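Co-type Nitrile Hydratase beta subunit (Pseudomonas putida, PDB 3QYH) probably takes part in the hydration of nitriles to amides, as the beta subunit that joins an alpha subunit around a cobalt(III) centre. Local coordinates at residues B[35-40]-B[74-79]; B[78-81]-B[85-88]. All coordinates share one frame; numbering follows the deposited sequence.

How the contacts relate
Both contacts draw on helix 68-82, and they share N78 and L79. Contact 1 packs the body of that helix against helix 28-43 through the ring of F76, while contact 2 lies at its end, where the chain turns back before helix 88-93. Their centres are about 10 Å apart, and the two meet directly where L40 CD1 of contact 1 packs against L80 CD1 of contact 2, 4.1 Å away. The side chain of L37 in contact 1 is about 11 Å from the cobalt(III) ion, too far for coordination. Both contacts are packing within the helical N-terminal region, and both also touch the neighbouring protein chain.

Contact 1: residues B[35-40]-B[74-79]; sequences SLLPAL and HVFENL
L40 and F76 meet in a CH-pi contact: the CD1 methyl of L40 sits over one face of the ring, 4.0 Å from the F76 ring centroid and 27° off its normal. It leans toward one side, with L40 CD1 3.6 Å from F76 CD2. The remaining side-chain contacts are apolar. L36 meets the ring obliquely, its CB 3.6 Å from F76 CE1 and its CD1 methyl close to CD1 of the ring. L37 meets the far end with its backbone N, 3.8 Å from F76 CZ, and with its CB. In F76, CG stands beside the backbone N and anti to the carbonyl carbon (chi1 -57°), which sends the ring across to helix 28-43. Its length suits a pair of helices whose local axes stay 11.3 Å apart, and the leucines, one turn apart at L36 and L40, supply flexible methyls that fit around it. On the side of helix 68-82 turned away from L36 and L40, N78 ND2 donates to H74 O, 2.9 Å away, and lies above one face of the H74 ring, displaced toward its rim. The helices run in roughly the same direction, at 39°. Beside them, F51 of helix 48-56 packs on L37 and V75, and F46 packs on L37 and L79. Apolar side chains of the neighbouring protein chain cover L36 and F76, placing this helix pair at the subunit interface.

Contact 2: residues B[78-81]-B[85-88]; sequences NLLV and VLTA
L80 spreads its two methyls between two residues of the returning chain, meeting both obliquely. Its CD1 goes to the leucine, with L80 CD1 3.8 Å from L86 CD1, while its CD2 turns to the valine, 3.9 Å from V85 CB. A branched leucine suits this place because each branch has its own apolar partner. V81 holds the more exposed side. With CG1 anti to the backbone N (chi1 173°), that methyl faces the backbone N of A88, and CG2 lies 3.9 Å from T87 O, so both methyls rest against the main chain leading into helix 88-93. Were an alanine to stand in place of V81, the chain from L86 to A88 would lose both methyls, and V91, which packs on this side chain, would probably be left with a gap beside it.

Below these side chains the backbones are tied together. The carbonyl of L80 accepts two N-H groups: V85 N comes in nearly along the C=O axis at 2.9 Å from L80 O, but its N-H is bent (131°), whereas that of L86, with N 3.1 Å from L80 O, is nearly straight yet sits 53° out of the carbonyl plane. The CA-H of V81 points at L86 O, with V81 CA 3.4 Å from that oxygen. A water bridges the helix end and the chain that follows, donating to V81 O and, at 2.6 Å, to L86 O. The T87 side chain caps a backbone N of the first turn of helix 88-93, while T87 N bonds to E90 OE1, as in a capping box.

Chemically, a carbonyl at a helix end, where the regular partners run out, is satisfied here by the following chain. Two N-H groups and a bridging water thus fix the turn, while L80, V85 and L86 give it an apolar side.

Contact 1: residues B[35-40]-B[74-79]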
loop_
_atom_site.group_PDB
_atom_site.type_symbol
_atom_site.label_atom_id
_atom_site.label_comp_id
_atom_site.label_asym_id
_atom_site.label_seq_id
_atom_site.Cartn_x
_atom_site.Cartn_y
_atom_site.Cartn_z
ATOM N N SER B 35 -5.812 -14.631 2.791
ATOM C CA SER B 35 -6.132 -15.346 1.553
ATOM C C SER B 35 -7.603 -15.187 1.141
ATOM O O SER B 35 -7.958 -15.397 -0.017
ATOM C CB SER B 35 -5.748 -16.833 1.637
ATOM O OG SER B 35 -6.540 -17.484 2.603
ATOM N N LEU B 36 -8.450 -14.791 2.079
ATOM C CA LEU B 36 -9.855 -14.539 1.769
ATOM C C LEU B 36 -10.039 -13.344 0.845
ATOM O O LEU B 36 -10.997 -13.321 0.044
ATOM C CB LEU B 36 -10.657 -14.312 3.053
ATOM C CG LEU B 36 -10.987 -15.578 3.848
ATOM C CD1 LEU B 36 -11.725 -15.200 5.138
ATOM C CD2 LEU B 36 -11.810 -16.552 3.004
ATOM N N LEU B 37 -9.146 -12.352 0.922
ATOM C CA LEU B 37 -9.351 -11.140 0.134
ATOM C C LEU B 37 -9.361 -11.383 -1.376
ATOM O O LEU B 37 -10.296 -10.980 -2.060
ATOM C CB LEU B 37 -8.316 -10.069 0.462
ATOM C CG LEU B 37 -8.658 -8.590 0.320
ATOM C CD1 LEU B 37 -7.469 -7.684 -0.030
ATOM C CD2 LEU B 37 -10.000 -8.183 -0.344
ATOM N N PRO B 38 -8.315 -12.030 -1.909
ATOM C CA PRO B 38 -8.327 -12.297 -3.358
ATOM C C PRO B 38 -9.490 -13.207 -3.736
ATOM O O PRO B 38 -10.059 -13.085 -4.836
ATOM C CB PRO B 38 -7.005 -13.039 -3.606
ATOM C CG PRO B 38 -6.219 -12.892 -2.359
ATOM C CD PRO B 38 -7.113 -12.569 -1.244
ATOM N N ALA B 39 -9.847 -14.130 -2.851
ATOM C CA ALA B 39 -10.957 -15.034 -3.171
ATOM C C ALA B 39 -12.276 -14.250 -3.323
ATOM O O ALA B 39 -13.041 -14.464 -4.264
ATOM C CB ALA B 39 -11.078 -16.144 -2.115
ATOM N N LEU B 40 -12.522 -13.313 -2.420
ATOM C CA LEU B 40 -13.770 -12.575 -2.437
ATOM C C LEU B 40 -13.778 -11.512 -3.526
ATOM O O LEU B 40 -14.812 -11.260 -4.130
ATOM C CB LEU B 40 -14.063 -11.963 -1.060
ATOM C CG LEU B 40 -14.246 -12.989 0.057
ATOM C CD1 LEU B 40 -14.302 -12.312 1.441
ATOM C CD2 LEU B 40 -15.501 -13.854 -0.182
ATOM N N HIS B 74 -12.979 -7.581 9.822
ATOM C CA HIS B 74 -14.133 -6.695 10.013
ATOM C C HIS B 74 -14.840 -6.450 8.699
ATOM O O HIS B 74 -16.073 -6.523 8.640
ATOM C CB HIS B 74 -13.738 -5.339 10.645
ATOM C CG HIS B 74 -14.810 -4.296 10.542
ATOM N ND1 HIS B 74 -15.711 -4.052 11.559
ATOM C CD2 HIS B 74 -15.157 -3.469 9.523
ATOM C CE1 HIS B 74 -16.549 -3.104 11.177
ATOM N NE2 HIS B 74 -16.234 -2.732 9.947
ATOM N N VAL B 75 -14.077 -6.172 7.642
ATOM C CA VAL B 75 -14.689 -5.915 6.344
ATOM C C VAL B 75 -15.482 -7.137 5.891
ATOM O O VAL B 75 -16.620 -7.011 5.444
ATOM C CB VAL B 75 -13.643 -5.564 5.258
ATOM C CG1 VAL B 75 -14.314 -5.359 3.917
ATOM C CG2 VAL B 75 -12.868 -4.326 5.657
ATOM N N PHE B 76 -14.888 -8.323 6.004
ATOM C CA PHE B 76 -15.564 -9.522 5.517
ATOM C C PHE B 76 -16.888 -9.738 6.276
ATOM O O PHE B 76 -17.900 -10.101 5.685
ATOM C CB PHE B 76 -14.651 -10.747 5.627
ATOM C CG PHE B 76 -13.330 -10.590 4.898
ATOM C CD1 PHE B 76 -12.184 -11.248 5.349
ATOM C CD2 PHE B 76 -13.235 -9.782 3.775
ATOM C CE1 PHE B 76 -10.964 -11.111 4.677
ATOM C CE2 PHE B 76 -12.015 -9.626 3.101
ATOM C CZ PHE B 76 -10.879 -10.280 3.564
ATOM N N GLU B 77 -16.873 -9.484 7.579
ATOM C CA GLU B 77 -18.055 -9.713 8.414
ATOM C C GLU B 77 -19.163 -8.687 8.210
ATOM O O GLU B 77 -20.314 -8.954 8.534
ATOM C CB GLU B 77 -17.677 -9.766 9.891
ATOM C CG GLU B 77 -16.859 -11.010 10.286
ATOM C CD GLU B 77 -16.447 -10.974 11.749
ATOM O OE1 GLU B 77 -16.376 -9.863 12.303
ATOM O OE2 GLU B 77 -16.201 -12.040 12.347
ATOM N N ASN B 78 -18.812 -7.521 7.684
ATOM C CA ASN B 78 -19.746 -6.415 7.604
ATOM C C ASN B 78 -20.087 -6.010 6.185
ATOM O O ASN B 78 -21.267 -5.906 5.843
ATOM C CB ASN B 78 -19.231 -5.227 8.409
ATOM C CG ASN B 78 -19.332 -5.467 9.903
ATOM O OD1 ASN B 78 -20.397 -5.315 10.493
ATOM N ND2 ASN B 78 -18.232 -5.878 10.519
ATOM N N LEU B 79 -19.074 -5.805 5.349
ATOM C CA LEU B 79 -19.321 -5.420 3.957
ATOM C C LEU B 79 -20.088 -6.539 3.206
ATOM O O LEU B 79 -20.940 -6.266 2.346
ATOM C CB LEU B 79 -18.008 -5.061 3.250
ATOM C CG LEU B 79 -18.093 -4.551 1.823
ATOM C CD1 LEU B 79 -18.992 -3.321 1.787
ATOM C CD2 LEU B 79 -16.683 -4.188 1.315
#

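Contact 2: residues B[78-81]-B[85-88]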
loop_
_atom_site.group_PDB
_atom_site.type_symbol
_atom_site.label_atom_id
_atom_site.label_comp_id
_atom_site.label_asym_id
_atom_site.label_seq_id
_atom_site.Cartn_x
_atom_site.Cartn_y
_atom_site.Cartn_z
ATOM N N ASN B 78 -18.812 -7.521 7.684
ATOM C CA ASN B 78 -19.746 -6.415 7.604
ATOM C C ASN B 78 -20.087 -6.010 6.185
ATOM O O ASN B 78 -21.267 -5.906 5.843
ATOM C CB ASN B 78 -19.231 -5.227 8.409
ATOM C CG ASN B 78 -19.332 -5.467 9.903
ATOM O OD1 ASN B 78 -20.397 -5.315 10.493
ATOM N ND2 ASN B 78 -18.232 -5.878 10.519
ATOM N N LEU B 79 -19.074 -5.805 5.349
ATOM C CA LEU B 79 -19.321 -5.420 3.957
ATOM C C LEU B 79 -20.088 -6.539 3.206
ATOM O O LEU B 79 -20.940 -6.266 2.346
ATOM C CB LEU B 79 -18.008 -5.061 3.250
ATOM C CG LEU B 79 -18.093 -4.551 1.823
ATOM C CD1 LEU B 79 -18.992 -3.321 1.787
ATOM C CD2 LEU B 79 -16.683 -4.188 1.315
ATOM N N LEU B 80 -19.819 -7.793 3.548
ATOM C CA LEU B 80 -20.527 -8.874 2.857
ATOM C C LEU B 80 -22.009 -8.846 3.224
ATOM O O LEU B 80 -22.860 -9.278 2.454
ATOM C CB LEU B 80 -19.929 -10.246 3.171
ATOM C CG LEU B 80 -18.595 -10.565 2.455
ATOM C CD1 LEU B 80 -18.083 -11.931 2.861
ATOM C CD2 LEU B 80 -18.780 -10.508 0.947
ATOM N N VAL B 81 -22.313 -8.363 4.421
ATOM C CA VAL B 81 -23.701 -8.235 4.817
ATOM C C VAL B 81 -24.331 -7.042 4.107
ATOM O O VAL B 81 -25.432 -7.150 3.565
ATOM C CB VAL B 81 -23.858 -8.154 6.334
ATOM C CG1 VAL B 81 -25.300 -7.841 6.697
ATOM C CG2 VAL B 81 -23.436 -9.475 6.960
ATOM N N VAL B 85 -24.494 -10.379 0.318
ATOM C CA VAL B 85 -23.887 -11.675 0.044
ATOM C C VAL B 85 -24.106 -12.648 1.208
ATOM O O VAL B 85 -24.315 -13.836 1.002
ATOM C CB VAL B 85 -22.386 -11.518 -0.253
ATOM C CG1 VAL B 85 -21.736 -12.895 -0.447
ATOM C CG2 VAL B 85 -22.201 -10.639 -1.481
ATOM N N LEU B 86 -24.053 -12.148 2.436
ATOM C CA LEU B 86 -24.326 -12.951 3.628
ATOM C C LEU B 86 -25.392 -12.216 4.441
ATOM O O LEU B 86 -25.568 -11.026 4.259
ATOM C CB LEU B 86 -23.069 -13.074 4.510
ATOM C CG LEU B 86 -21.793 -13.695 3.941
ATOM C CD1 LEU B 86 -20.667 -13.702 5.011
ATOM C CD2 LEU B 86 -22.096 -15.100 3.472
ATOM N N THR B 87 -26.076 -12.909 5.352
ATOM C CA THR B 87 -27.001 -12.227 6.265
ATOM C C THR B 87 -26.327 -12.054 7.596
ATOM O O THR B 87 -25.360 -12.745 7.894
ATOM C CB THR B 87 -28.314 -13.022 6.522
ATOM O OG1 THR B 87 -28.042 -14.173 7.333
ATOM C CG2 THR B 87 -28.961 -13.457 5.230
ATOM N N ALA B 88 -26.866 -11.157 8.415
ATOM C CA ALA B 88 -26.328 -10.906 9.749
ATOM C C ALA B 88 -26.302 -12.174 10.599
ATOM O O ALA B 88 -25.334 -12.430 11.330
ATOM C CB ALA B 88 -27.130 -9.822 10.453
HETATM O O HOH W 1 -27.391 -9.217 4.100
#